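Local structure of cupin domain protein (Microcystis aeruginosa DIANCHI905, 5ZBF) at residues 25-30 with 97-102; 123-128 with 140-145; 57-62 with 87-92. The protein probably acts as a cupin-superfamily isomerase in making the Choi moiety of aeruginosins, and binds iron(II) and 4-hydroxyphenylpyruvic acid. One frame throughout, in Å; residues are numbered along the deposited sequence.

Contact 1: residues 25-30 with 97-102; sequences QDTIFQ and FDLKRI. With ENO (3-(4-hydroxy-phenyl)pyruvic acid), chain B.
F29 and F97 pack on one face of antiparallel strands 27-30 and 97-101, their ring planes 18° apart but offset, with little of one over the other; F29 CE1 comes 3.6 Å from F97 CD1. L99 CG closes on F29 CD1, and F160 meets both rings, so this face is densely filled. Between the strands, backbone bonds pair I28 with K100 and Q30 with D98. On the other face, Q30 and K100 reach the bound 4-hydroxyphenylpyruvic acid. In the D98 conformer modelled, Q30 NE2 donates to D98 OD1 (3.1 Å) from above the carboxylate plane; it also donates to ligand O2 at 3.2 Å. K100, bent at chi3 (66°), brings NZ to ligand O1 at 3.0 Å. The end at D26 and I102 is looser: one water joins D26 O to I102 N, another D26 N to R101 NH2. R101 NH2 also donates to T27 OG1 (2.9 Å) from the guanidinium edge, while NE makes a salt bridge with E210. A leucine in place of R101 would probably leave T27 OG1 without this donor and E210 without its salt-bridge mate. With Q30 NE2 and K100 NZ donating to different oxygens, the ligand's carboxylate is gripped at both, as would suit an anion.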
loop_
_atom_site.group_PDB
_atom_site.type_symbol
_atom_site.label_atom_id
_atom_site.label_comp_id
_atom_site.label_asym_id
_atom_site.label_seq_id
_atom_site.Cartn_x
_atom_site.Cartn_y
_atom_site.Cartn_z
ATOM N N GLN A 25 10.278 -6.757 -7.183
ATOM C CA GLN A 25 10.303 -8.021 -7.915
ATOM C C GLN A 25 9.054 -8.157 -8.795
ATOM O O GLN A 25 8.911 -7.393 -9.743
ATOM C CB GLN A 25 10.527 -9.202 -6.967
ATOM C CG GLN A 25 11.968 -9.263 -6.490
ATOM C CD GLN A 25 12.263 -10.437 -5.566
ATOM O OE1 GLN A 25 11.457 -11.357 -5.412
ATOM N NE2 GLN A 25 13.428 -10.403 -4.945
ATOM N N ASP A 26 8.140 -9.078 -8.488
ATOM C CA ASP A 26 6.989 -9.307 -9.372
ATOM C C ASP A 26 5.757 -8.491 -8.982
ATOM O O ASP A 26 4.685 -8.657 -9.575
ATOM C CB ASP A 26 6.648 -10.798 -9.447
ATOM C CG ASP A 26 7.748 -11.614 -10.087
ATOM O OD1 ASP A 26 8.446 -11.097 -10.986
ATOM O OD2 ASP A 26 7.912 -12.784 -9.693
ATOM N N THR A 27 5.916 -7.608 -7.998
ATOM C CA THR A 27 4.870 -6.690 -7.599
ATOM C C THR A 27 5.279 -5.263 -7.969
ATOM O O THR A 27 6.423 -4.861 -7.763
ATOM C CB THR A 27 4.646 -6.763 -6.078
ATOM O OG1 THR A 27 4.425 -8.123 -5.703
ATOM C CG2 THR A 27 3.459 -5.911 -5.644
ATOM N N ILE A 28 4.339 -4.521 -8.540
ATOM C CA ILE A 28 4.495 -3.087 -8.742
ATOM C C ILE A 28 3.716 -2.351 -7.657
ATOM O O ILE A 28 2.530 -2.617 -7.445
ATOM C CB ILE A 28 3.965 -2.666 -10.125
ATOM C CG1 ILE A 28 4.792 -3.315 -11.237
ATOM C CG2 ILE A 28 3.977 -1.151 -10.267
ATOM C CD1 ILE A 28 4.026 -3.467 -12.532
ATOM N N PHE A 29 4.391 -1.436 -6.970
ATOM C CA PHE A 29 3.753 -0.548 -6.015
ATOM C C PHE A 29 3.792 0.846 -6.614
ATOM O O PHE A 29 4.840 1.276 -7.105
ATOM C CB PHE A 29 4.510 -0.568 -4.680
ATOM C CG PHE A 29 3.982 0.410 -3.657
ATOM C CD1 PHE A 29 3.076 0.003 -2.688
ATOM C CD2 PHE A 29 4.379 1.748 -3.668
ATOM C CE1 PHE A 29 2.573 0.899 -1.757
ATOM C CE2 PHE A 29 3.872 2.649 -2.751
ATOM C CZ PHE A 29 2.988 2.220 -1.769
ATOM N N GLN A 30 2.675 1.555 -6.570
ATOM C CA GLN A 30 2.665 2.944 -7.025
ATOM C C GLN A 30 1.963 3.896 -6.080
ATOM O O GLN A 30 0.948 3.565 -5.488
ATOM C CB GLN A 30 2.071 3.050 -8.439
ATOM C CG GLN A 30 0.643 2.564 -8.561
ATOM C CD GLN A 30 0.206 2.323 -10.006
ATOM O OE1 GLN A 30 1.007 1.953 -10.854
ATOM N NE2 GLN A 30 -1.071 2.512 -10.271
ATOM N N PHE A 97 -2.414 4.847 -3.053
ATOM C CA PHE A 97 -1.450 3.882 -3.565
ATOM C C PHE A 97 -2.188 2.692 -4.121
ATOM O O PHE A 97 -3.353 2.468 -3.779
ATOM C CB PHE A 97 -0.436 3.435 -2.503
ATOM C CG PHE A 97 -1.007 2.552 -1.418
ATOM C CD1 PHE A 97 -1.003 1.169 -1.540
ATOM C CD2 PHE A 97 -1.511 3.110 -0.265
ATOM C CE1 PHE A 97 -1.505 0.361 -0.531
ATOM C CE2 PHE A 97 -2.005 2.318 0.747
ATOM C CZ PHE A 97 -2.009 0.937 0.618
ATOM N N ASP A 98 -1.506 1.964 -5.005
ATOM C CA ASP A 98 -1.982 0.679 -5.534
ATOM C C ASP A 98 -0.836 -0.316 -5.569
ATOM O O ASP A 98 0.329 0.078 -5.662
ATOM C CB ASP A 98 -2.485 0.782 -6.983
ATOM C CG ASP A 98 -3.409 1.948 -7.220
ATOM O OD1 ASP A 98 -2.945 2.957 -7.793
ATOM O OD2 ASP A 98 -4.600 1.839 -6.872
ATOM N N LEU A 99 -1.178 -1.600 -5.545
ATOM C CA LEU A 99 -0.235 -2.669 -5.810
ATOM C C LEU A 99 -0.839 -3.518 -6.897
ATOM O O LEU A 99 -2.039 -3.766 -6.889
ATOM C CB LEU A 99 -0.009 -3.542 -4.581
ATOM C CG LEU A 99 0.784 -2.894 -3.466
ATOM C CD1 LEU A 99 -0.177 -2.231 -2.493
ATOM C CD2 LEU A 99 1.664 -3.917 -2.766
ATOM N N LYS A 100 0.002 -3.937 -7.838
ATOM C CA LYS A 100 -0.421 -4.772 -8.952
ATOM C C LYS A 100 0.518 -5.959 -9.096
ATOM O O LYS A 100 1.737 -5.818 -8.974
ATOM C CB LYS A 100 -0.489 -3.956 -10.244
ATOM C CG LYS A 100 -1.638 -2.965 -10.249
ATOM C CD LYS A 100 -1.467 -1.885 -11.297
ATOM C CE LYS A 100 -1.541 -2.443 -12.699
ATOM N NZ LYS A 100 -1.669 -1.327 -13.680
ATOM N N ARG A 101 -0.066 -7.128 -9.359
ATOM C CA ARG A 101 0.671 -8.383 -9.371
ATOM C C ARG A 101 -0.159 -9.414 -10.110
ATOM O O ARG A 101 -1.378 -9.451 -9.937
ATOM C CB ARG A 101 0.890 -8.854 -7.935
ATOM C CG ARG A 101 1.695 -10.123 -7.809
ATOM C CD ARG A 101 1.632 -10.672 -6.404
ATOM N NE ARG A 101 2.358 -11.929 -6.328
ATOM C CZ ARG A 101 3.684 -12.041 -6.267
ATOM N NH1 ARG A 101 4.228 -13.245 -6.199
ATOM N NH2 ARG A 101 4.468 -10.965 -6.266
ATOM N N ILE A 102 0.485 -10.232 -10.943
ATOM C CA ILE A 102 -0.174 -11.407 -11.514
ATOM C C ILE A 102 -0.286 -12.427 -10.389
ATOM O O ILE A 102 0.730 -12.917 -9.894
ATOM C CB ILE A 102 0.617 -12.028 -12.686
ATOM C CG1 ILE A 102 0.779 -11.024 -13.834
ATOM C CG2 ILE A 102 -0.073 -13.305 -13.171
ATOM C CD1 ILE A 102 -0.496 -10.722 -14.591
HETATM O O4 ENO B . -6.398 1.025 -11.826
HETATM C C9 ENO B . -5.866 4.671 -14.126
HETATM C C8 ENO B . -6.499 5.057 -15.308
HETATM C C7 ENO B . -7.763 4.555 -15.626
HETATM C C6 ENO B . -8.389 3.669 -14.753
HETATM C C5 ENO B . -7.756 3.285 -13.572
HETATM C C4 ENO B . -6.494 3.783 -13.251
HETATM O O3 ENO B . -8.386 4.925 -16.782
HETATM C C3 ENO B . -5.823 3.339 -11.965
HETATM C C2 ENO B . -5.523 1.854 -12.092
HETATM C C1 ENO B . -4.210 1.396 -12.560
HETATM O O2 ENO B . -3.216 2.169 -12.557
HETATM O O1 ENO B . -4.116 0.215 -12.965
HETATM O O HOH W 1 3.264 -10.047 -11.413
HETATM O O HOH W 2 7.492 -10.872 -6.159
#

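Contact 2: residues 123-128 with 140-145; sequences THLPCQ and MKIPSG
M140 starts with CG wedged between its backbone N and carbonyl carbon (chi1 66°) and then bends at chi3 (-65°), which swings its methyl CE back over the 123-125 turn. There CE lies 3.6 Å from L125 CD1, the two side chains crossing at about a right angle, and it meets the T123 hydroxyl, OG1, tip to tip at 3.4 Å. That hydroxyl accepts from L125 N at 3.1 Å, forming an ST turn, and has a further hydrogen bond with D120. The turn thus fixes L125 beside the methionine. L125 also points its branch tips at the ring of P143, with CD1 4.0 Å from P143 CD. Within the strands, C127 CB and M140 CB touch at 3.8 Å. Here the two chains splay, their axes 142° apart, and water fills in between the backbones: one molecule links P126 O to K141 N, while a second donates to both P126 O (2.9 Å) and K141 O (2.8 Å). The contact is the frayed open end of the hairpin formed by strands 126-131 and 135-142, in the second half of the chain. C127 is backbone-bonded to N118 of strand 112-119, strand 201-208 pairs with M140 and I142, and Y146 packs against T123 and L125.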
loop_
_atom_site.group_PDB
_atom_site.type_symbol
_atom_site.label_atom_id
_atom_site.label_comp_id
_atom_site.label_asym_id
_atom_site.label_seq_id
_atom_site.Cartn_x
_atom_site.Cartn_y
_atom_site.Cartn_z
ATOM N N THR A 123 5.375 -7.046 16.923
ATOM C CA THR A 123 5.582 -5.990 17.919
ATOM C C THR A 123 4.590 -6.021 19.081
ATOM O O THR A 123 4.851 -5.422 20.121
ATOM C CB THR A 123 5.444 -4.591 17.289
ATOM O OG1 THR A 123 4.102 -4.409 16.826
ATOM C CG2 THR A 123 6.428 -4.400 16.142
ATOM N N HIS A 124 3.446 -6.677 18.883
ATOM C CA HIS A 124 2.315 -6.637 19.828
ATOM C C HIS A 124 1.708 -5.236 20.004
ATOM O O HIS A 124 1.004 -4.980 20.989
ATOM C CB HIS A 124 2.694 -7.239 21.190
ATOM C CG HIS A 124 3.414 -8.544 21.088
ATOM N ND1 HIS A 124 2.823 -9.678 20.576
ATOM C CD2 HIS A 124 4.676 -8.898 21.426
ATOM C CE1 HIS A 124 3.689 -10.675 20.602
ATOM N NE2 HIS A 124 4.819 -10.229 21.120
ATOM N N LEU A 125 1.965 -4.345 19.046
ATOM C CA LEU A 125 1.372 -3.014 19.054
ATOM C C LEU A 125 -0.015 -3.067 18.436
ATOM O O LEU A 125 -0.262 -3.886 17.550
ATOM C CB LEU A 125 2.218 -2.031 18.243
ATOM C CG LEU A 125 3.581 -1.645 18.815
ATOM C CD1 LEU A 125 4.435 -1.000 17.734
ATOM C CD2 LEU A 125 3.417 -0.719 20.011
ATOM N N PRO A 126 -0.921 -2.181 18.888
ATOM C CA PRO A 126 -2.223 -2.051 18.246
ATOM C C PRO A 126 -2.081 -1.651 16.772
ATOM O O PRO A 126 -1.200 -0.875 16.418
ATOM C CB PRO A 126 -2.919 -0.940 19.042
ATOM C CG PRO A 126 -1.846 -0.255 19.821
ATOM C CD PRO A 126 -0.759 -1.255 20.024
ATOM N N CYS A 127 -2.943 -2.201 15.929
ATOM C CA CYS A 127 -2.915 -1.893 14.509
ATOM C C CYS A 127 -4.329 -1.945 13.952
ATOM O O CYS A 127 -5.272 -2.277 14.650
ATOM C CB CYS A 127 -2.011 -2.872 13.761
ATOM S SG CYS A 127 -2.646 -4.564 13.662
ATOM N N GLN A 128 -4.466 -1.569 12.689
ATOM C CA GLN A 128 -5.689 -1.814 11.974
ATOM C C GLN A 128 -5.279 -2.594 10.740
ATOM O O GLN A 128 -4.306 -2.232 10.071
ATOM C CB GLN A 128 -6.340 -0.505 11.572
ATOM C CG GLN A 128 -6.537 0.463 12.722
ATOM C CD GLN A 128 -7.669 1.421 12.453
ATOM O OE1 GLN A 128 -7.465 2.501 11.895
ATOM N NE2 GLN A 128 -8.881 1.021 12.824
ATOM N N MET A 140 -0.339 0.937 11.342
ATOM C CA MET A 140 -0.036 0.974 12.768
ATOM C C MET A 140 0.840 2.149 13.136
ATOM O O MET A 140 1.664 2.589 12.340
ATOM C CB MET A 140 0.671 -0.311 13.172
ATOM C CG MET A 140 2.037 -0.494 12.550
ATOM S SD MET A 140 2.675 -2.143 12.867
ATOM C CE MET A 140 2.874 -2.106 14.640
ATOM N N LYS A 141 0.672 2.624 14.367
ATOM C CA LYS A 141 1.506 3.699 14.883
ATOM C C LYS A 141 2.741 3.095 15.520
ATOM O O LYS A 141 2.633 2.195 16.368
ATOM C CB LYS A 141 0.742 4.545 15.900
ATOM C CG LYS A 141 -0.204 5.532 15.249
ATOM C CD LYS A 141 -0.631 6.642 16.197
ATOM C CE LYS A 141 -0.984 7.911 15.436
ATOM N NZ LYS A 141 -2.270 7.792 14.703
ATOM N N ILE A 142 3.901 3.574 15.090
ATOM C CA ILE A 142 5.183 3.233 15.702
ATOM C C ILE A 142 5.493 4.351 16.692
ATOM O O ILE A 142 5.805 5.460 16.276
ATOM C CB ILE A 142 6.322 3.142 14.658
ATOM C CG1 ILE A 142 5.949 2.204 13.491
ATOM C CG2 ILE A 142 7.622 2.690 15.325
ATOM C CD1 ILE A 142 5.626 0.777 13.894
ATOM N N PRO A 143 5.400 4.077 18.008
ATOM C CA PRO A 143 5.615 5.176 18.961
ATOM C C PRO A 143 7.014 5.792 18.905
ATOM O O PRO A 143 7.968 5.125 18.520
ATOM C CB PRO A 143 5.393 4.504 20.321
ATOM C CG PRO A 143 4.562 3.302 20.029
ATOM C CD PRO A 143 5.026 2.825 18.687
ATOM N N SER A 144 7.128 7.058 19.288
ATOM C CA SER A 144 8.430 7.705 19.435
ATOM C C SER A 144 9.354 6.836 20.272
ATOM O O SER A 144 8.971 6.382 21.346
ATOM C CB SER A 144 8.291 9.064 20.119
ATOM O OG SER A 144 9.568 9.599 20.398
ATOM N N GLY A 145 10.558 6.591 19.769
ATOM C CA GLY A 145 11.544 5.785 20.494
ATOM C C GLY A 145 11.453 4.281 20.299
ATOM O O GLY A 145 12.365 3.551 20.695
HETATM O O HOH W 3 -1.831 1.836 15.728
HETATM O O HOH W 4 0.431 1.151 17.650
#

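Contact 3: residues 57-62 with 87-92; sequences ELELYI and VNPLSE
Strand 57-62 and the end of strand 84-87 run antiparallel and meet in a single hydrogen-bonded pair, E59 with V87, E59 N donating to V87 O at 2.8 Å and V87 N to E59 O at 3.0 Å; beyond it the chain turns into a loop. The side chains of E59 and V87 run alongside each other from the same face of the sheet, so that E59 OE1 rests 3.8 Å from V87 CB. From the next position on that face, Y61 brings its ring to the valine: CE2 approaches V87 CG2 at 3.5 Å, and OH is close to the same methyl. V87 CG2 thus meets the Y61 ring, while its CB and CG1 lie by E59 OE1. Further along, E57 stretches out, CG anti to its backbone N (chi1 -170°), and passes across the ring of P89 at about a right angle, its CD 3.8 Å from P89 CG. L90 crosses the same glutamate, CD2 lying 3.7 Å from E57 OE1. L58 faces the other way, yet its CD1 curls back to touch V87 O. The loop is shaped by N88: OD1 accepts from L90 N, an Asx turn in which the donor stands above the carbonyl plane, and ND2 gives a straight bond (170°) to E92 O and also reaches A35 O. In the fold, strand 57-62 is flanked by strand 65-70 and by 84-87, whose further neighbour is 39-43; L58 and L60 pack on F86, and the N88 and L90 backbones bond A38 and N37.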
loop_
_atom_site.group_PDB
_atom_site.type_symbol
_atom_site.label_atom_id
_atom_site.label_comp_id
_atom_site.label_asym_id
_atom_site.label_seq_id
_atom_site.Cartn_x
_atom_site.Cartn_y
_atom_site.Cartn_z
ATOM N N GLU A 57 -10.781 11.336 -1.316
ATOM C CA GLU A 57 -11.852 10.357 -1.420
ATOM C C GLU A 57 -11.859 9.869 -2.861
ATOM O O GLU A 57 -11.332 10.543 -3.763
ATOM C CB GLU A 57 -13.202 10.978 -1.045
ATOM C CG GLU A 57 -14.349 9.999 -0.883
ATOM C CD GLU A 57 -15.687 10.681 -0.636
ATOM O OE1 GLU A 57 -15.720 11.896 -0.341
ATOM O OE2 GLU A 57 -16.719 9.994 -0.746
ATOM N N LEU A 58 -12.399 8.677 -3.064
ATOM C CA LEU A 58 -12.486 8.104 -4.397
ATOM C C LEU A 58 -13.765 7.284 -4.478
ATOM O O LEU A 58 -14.265 6.797 -3.459
ATOM C CB LEU A 58 -11.250 7.249 -4.655
ATOM C CG LEU A 58 -10.749 6.971 -6.065
ATOM C CD1 LEU A 58 -10.534 8.242 -6.878
ATOM C CD2 LEU A 58 -9.462 6.162 -5.985
ATOM N N GLU A 59 -14.327 7.196 -5.681
ATOM C CA GLU A 59 -15.440 6.311 -5.953
ATOM C C GLU A 59 -14.961 5.245 -6.917
ATOM O O GLU A 59 -14.436 5.554 -8.008
ATOM C CB GLU A 59 -16.606 7.069 -6.566
ATOM C CG GLU A 59 -17.289 8.021 -5.608
ATOM C CD GLU A 59 -18.439 8.762 -6.253
ATOM O OE1 GLU A 59 -18.373 9.045 -7.472
ATOM O OE2 GLU A 59 -19.407 9.068 -5.533
ATOM N N LEU A 60 -15.155 3.999 -6.504
ATOM C CA LEU A 60 -14.806 2.819 -7.289
ATOM C C LEU A 60 -16.006 2.345 -8.133
ATOM O O LEU A 60 -17.102 2.124 -7.617
ATOM C CB LEU A 60 -14.352 1.695 -6.347
ATOM C CG LEU A 60 -14.159 0.296 -6.945
ATOM C CD1 LEU A 60 -12.946 0.261 -7.849
ATOM C CD2 LEU A 60 -14.016 -0.734 -5.834
ATOM N N TYR A 61 -15.765 2.181 -9.431
ATOM C CA TYR A 61 -16.736 1.651 -10.384
ATOM C C TYR A 61 -16.268 0.256 -10.757
ATOM O O TYR A 61 -15.234 0.089 -11.404
ATOM C CB TYR A 61 -16.791 2.542 -11.620
ATOM C CG TYR A 61 -17.530 3.839 -11.392
ATOM C CD1 TYR A 61 -18.739 4.096 -12.023
ATOM C CD2 TYR A 61 -17.011 4.816 -10.548
ATOM C CE1 TYR A 61 -19.420 5.292 -11.818
ATOM C CE2 TYR A 61 -17.678 6.011 -10.334
ATOM C CZ TYR A 61 -18.879 6.246 -10.968
ATOM O OH TYR A 61 -19.541 7.436 -10.753
ATOM N N ILE A 62 -17.023 -0.744 -10.318
ATOM C CA ILE A 62 -16.630 -2.141 -10.485
ATOM C C ILE A 62 -17.879 -3.017 -10.387
ATOM O O ILE A 62 -18.773 -2.729 -9.599
ATOM C CB ILE A 62 -15.563 -2.536 -9.430
ATOM C CG1 ILE A 62 -14.836 -3.820 -9.829
ATOM C CG2 ILE A 62 -16.174 -2.641 -8.040
ATOM C CD1 ILE A 62 -13.612 -4.115 -8.987
ATOM N N VAL A 87 -13.978 7.667 -10.017
ATOM C CA VAL A 87 -14.219 9.102 -10.039
ATOM C C VAL A 87 -13.675 9.693 -8.744
ATOM O O VAL A 87 -13.874 9.139 -7.668
ATOM C CB VAL A 87 -15.723 9.435 -10.142
ATOM C CG1 VAL A 87 -15.978 10.922 -9.892
ATOM C CG2 VAL A 87 -16.267 8.993 -11.497
ATOM N N ASN A 88 -12.975 10.808 -8.853
ATOM C CA ASN A 88 -12.644 11.609 -7.682
ATOM C C ASN A 88 -13.820 12.558 -7.421
ATOM O O ASN A 88 -14.033 13.504 -8.199
ATOM C CB ASN A 88 -11.351 12.382 -7.908
ATOM C CG ASN A 88 -10.999 13.292 -6.741
ATOM O OD1 ASN A 88 -11.702 13.324 -5.730
ATOM N ND2 ASN A 88 -9.922 14.042 -6.883
ATOM N N PRO A 89 -14.585 12.320 -6.336
ATOM C CA PRO A 89 -15.790 13.114 -6.069
ATOM C C PRO A 89 -15.513 14.498 -5.464
ATOM O O PRO A 89 -16.456 15.279 -5.272
ATOM C CB PRO A 89 -16.539 12.252 -5.046
ATOM C CG PRO A 89 -15.442 11.622 -4.271
ATOM C CD PRO A 89 -14.377 11.297 -5.279
ATOM N N LEU A 90 -14.243 14.790 -5.155
ATOM C CA LEU A 90 -13.871 16.049 -4.526
ATOM C C LEU A 90 -13.132 16.993 -5.463
ATOM O O LEU A 90 -12.525 16.567 -6.456
ATOM C CB LEU A 90 -12.963 15.786 -3.318
ATOM C CG LEU A 90 -13.418 14.825 -2.227
ATOM C CD1 LEU A 90 -12.407 14.890 -1.092
ATOM C CD2 LEU A 90 -14.810 15.171 -1.716
ATOM N N SER A 91 -13.144 18.275 -5.097
ATOM C CA SER A 91 -12.359 19.288 -5.798
ATOM C C SER A 91 -10.941 19.407 -5.214
ATOM O O SER A 91 -10.245 20.397 -5.439
ATOM C CB SER A 91 -13.083 20.636 -5.752
ATOM O OG SER A 91 -14.384 20.524 -6.311
ATOM N N GLU A 92 -10.514 18.387 -4.469
ATOM C CA GLU A 92 -9.158 18.266 -3.950
ATOM C C GLU A 92 -8.528 17.043 -4.622
ATOM O O GLU A 92 -9.252 16.094 -4.952
ATOM C CB GLU A 92 -9.197 18.030 -2.438
ATOM C CG GLU A 92 -9.694 19.210 -1.614
ATOM C CD GLU A 92 -8.714 20.359 -1.568
ATOM O OE1 GLU A 92 -9.169 21.513 -1.470
ATOM O OE2 GLU A 92 -7.491 20.119 -1.632
HETATM O O HOH W 5 -10.051 13.446 -3.396
#

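How the contacts relate
Starting from the N terminus, contact 1 closes the first long loop: segments 25-30 and 97-102, 67 residues apart at their closest ends, come together when strand 94-101 returns beside strand 27-34, enclosing much of the first cupin region. Contact 3 is nested in that loop, joining 57-62 to 87-92 in the separate sheet of strands 39-43, 84-87, 57-62 and 65-70; its nearest atoms are about 7 Å from contact 1. Contact 2 follows in series, on the opposite side of the chain's centre from contact 1. Contact 1 reaches the ligand and also packs on strand 156-161, whereas contact 2 closes a hairpin in the second half, about 30 Å from contact 3 between centres.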